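Side-chain contact in prophage MuSo2, 43 kDa tail protein (Shewanella oneidensis, PDB 3CDD), which probably serves as a trimeric baseplate hub component in the contractile tail of a Mu-like prophage: residues N281-T286 / M312-E317. Residues are numbered along the deposited sequence; the frame is centred on the assembly and turned at random.
Sequences NMAEYT and MGLDEE
Leu314 reaches strand 281-288 through a single methyl, CD1, which lies 3.4 Å from Tyr285 OH and 4.0 Å from Ala283 CB. The methyl sits at the edge of the phenol ring, close to its plane, and Tyr285 CZ is 4.3 Å from Leu314 CD1, so the hydroxyl end is met from beside the ring rather than over a face. With CG anti to the carbonyl carbon (chi1 -71°), the Tyr285 ring brings its hydroxyl end up to the 312-317 turn. Selenomethionine Met312 adds a looser touch, its SE 4.2 Å from Tyr285 OH. The case illustrates how a third residue can tie together a meeting of van der Waals contacts with no hydrogen bond of its own: Asp309 takes Tyr285 OH on OD2 and Met312 N on OD1, fixing the phenol tip and the turn with one carboxylate. Gly313 and Leu314 sit across from the single residue Asp309 as a G1 beta bulge, with Gly313 at a positive phi of 101°. A neighbouring subunit closes in as well, its Trp80 NE1 hydrogen-bonded to Met312 O and its Tyr84 packing on Tyr285. Strand 281-288 runs antiparallel between 200-206 and 331-339, while strand 314-315 pairs with 304-309, whose Val307 touches both Tyr285 and Leu314.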
loop_
_atom_site.group_PDB
_atom_site.type_symbol
_atom_site.label_atom_id
_atom_site.label_comp_id
_atom_site.label_asym_id
_atom_site.label_seq_id
_atom_site.Cartn_x
_atom_site.Cartn_y
_atom_site.Cartn_z
ATOM N N ASN A 281 -7.102 15.082 -13.757
ATOM C CA ASN A 281 -8.413 15.680 -13.555
ATOM C C ASN A 281 -9.417 14.643 -13.061
ATOM O O ASN A 281 -9.414 13.494 -13.515
ATOM C CB ASN A 281 -8.884 16.406 -14.813
ATOM C CG ASN A 281 -7.961 17.539 -15.212
ATOM O OD1 ASN A 281 -7.415 18.258 -14.361
ATOM N ND2 ASN A 281 -7.769 17.709 -16.521
HETATM N N MSE A 282 -10.217 15.021 -12.069
HETATM C CA MSE A 282 -11.307 14.173 -11.585
HETATM C C MSE A 282 -12.473 15.098 -11.272
HETATM O O MSE A 282 -12.267 16.182 -10.726
HETATM C CB MSE A 282 -10.864 13.363 -10.346
HETATM C CG MSE A 282 -11.937 12.474 -9.654
HETATM SE SE MSE A 282 -13.062 13.420 -8.311
HETATM C CE MSE A 282 -11.797 13.496 -6.907
ATOM N N ALA A 283 -13.682 14.687 -11.671
ATOM C CA ALA A 283 -14.911 15.359 -11.258
ATOM C C ALA A 283 -16.008 14.301 -11.098
ATOM O O ALA A 283 -16.248 13.515 -12.012
ATOM C CB ALA A 283 -15.329 16.421 -12.268
ATOM N N GLU A 284 -16.653 14.288 -9.935
ATOM C CA GLU A 284 -17.654 13.276 -9.590
ATOM C C GLU A 284 -18.885 13.944 -9.039
ATOM O O GLU A 284 -18.799 14.662 -8.029
ATOM C CB GLU A 284 -17.112 12.315 -8.515
ATOM C CG GLU A 284 -16.069 11.396 -9.037
ATOM C CD GLU A 284 -15.567 10.388 -8.020
ATOM O OE1 GLU A 284 -15.978 10.412 -6.826
ATOM O OE2 GLU A 284 -14.743 9.557 -8.450
ATOM N N TYR A 285 -20.017 13.654 -9.677
ATOM C CA TYR A 285 -21.301 14.239 -9.362
ATOM C C TYR A 285 -22.223 13.211 -8.736
ATOM O O TYR A 285 -22.495 12.184 -9.323
ATOM C CB TYR A 285 -21.945 14.845 -10.646
ATOM C CG TYR A 285 -21.196 16.108 -11.082
ATOM C CD1 TYR A 285 -20.049 16.036 -11.876
ATOM C CD2 TYR A 285 -21.592 17.346 -10.621
ATOM C CE1 TYR A 285 -19.323 17.210 -12.229
ATOM C CE2 TYR A 285 -20.899 18.513 -10.978
ATOM C CZ TYR A 285 -19.770 18.434 -11.767
ATOM O OH TYR A 285 -19.103 19.593 -12.072
ATOM N N THR A 286 -22.735 13.534 -7.559
ATOM C CA THR A 286 -23.676 12.689 -6.848
ATOM C C THR A 286 -25.078 13.205 -7.166
ATOM O O THR A 286 -25.398 14.378 -6.899
ATOM C CB THR A 286 -23.428 12.779 -5.350
ATOM O OG1 THR A 286 -22.070 12.365 -5.048
ATOM C CG2 THR A 286 -24.439 11.951 -4.576
HETATM N N MSE A 312 -16.759 24.546 -9.320
HETATM C CA MSE A 312 -15.656 23.708 -9.768
HETATM C C MSE A 312 -14.883 24.348 -10.921
HETATM O O MSE A 312 -13.643 24.230 -11.009
HETATM C CB MSE A 312 -16.235 22.368 -10.207
HETATM C CG MSE A 312 -15.285 21.232 -10.137
HETATM SE SE MSE A 312 -16.017 19.699 -9.191
HETATM C CE MSE A 312 -16.455 20.494 -7.482
ATOM N N GLY A 313 -15.627 25.026 -11.795
ATOM C CA GLY A 313 -15.065 25.726 -12.945
ATOM C C GLY A 313 -15.255 24.894 -14.191
ATOM O O GLY A 313 -14.370 24.837 -15.034
ATOM N N LEU A 314 -16.416 24.249 -14.302
ATOM C CA LEU A 314 -16.738 23.457 -15.485
ATOM C C LEU A 314 -17.916 24.018 -16.282
ATOM O O LEU A 314 -18.980 24.354 -15.733
ATOM C CB LEU A 314 -16.964 21.972 -15.137
ATOM C CG LEU A 314 -15.814 21.155 -14.507
ATOM C CD1 LEU A 314 -16.336 19.828 -14.008
ATOM C CD2 LEU A 314 -14.608 20.922 -15.448
ATOM N N ASP A 315 -17.700 24.117 -17.590
ATOM C CA ASP A 315 -18.739 24.495 -18.532
ATOM C C ASP A 315 -18.376 23.909 -19.892
ATOM O O ASP A 315 -17.882 24.614 -20.776
ATOM C CB ASP A 315 -18.881 26.016 -18.603
ATOM C CG ASP A 315 -20.158 26.463 -19.326
ATOM O OD1 ASP A 315 -20.940 25.611 -19.809
ATOM O OD2 ASP A 315 -20.373 27.687 -19.401
ATOM N N GLU A 316 -18.608 22.605 -20.028
ATOM C CA GLU A 316 -18.335 21.846 -21.253
ATOM C C GLU A 316 -19.161 20.550 -21.236
ATOM O O GLU A 316 -19.705 20.160 -20.201
ATOM C CB GLU A 316 -16.829 21.560 -21.418
ATOM C CG GLU A 316 -16.213 20.748 -20.293
ATOM C CD GLU A 316 -14.702 20.941 -20.134
ATOM O OE1 GLU A 316 -14.179 22.015 -20.500
ATOM O OE2 GLU A 316 -14.033 20.018 -19.612
ATOM N N GLU A 317 -19.290 19.912 -22.387
ATOM C CA GLU A 317 -19.998 18.641 -22.461
ATOM C C GLU A 317 -18.973 17.601 -22.084
ATOM O O GLU A 317 -17.864 17.610 -22.624
ATOM C CB GLU A 317 -20.541 18.404 -23.866
ATOM C CG GLU A 317 -21.796 17.552 -23.888
ATOM C CD GLU A 317 -22.414 17.442 -25.265
ATOM O OE1 GLU A 317 -21.739 17.785 -26.265
ATOM O OE2 GLU A 317 -23.587 17.003 -25.350
#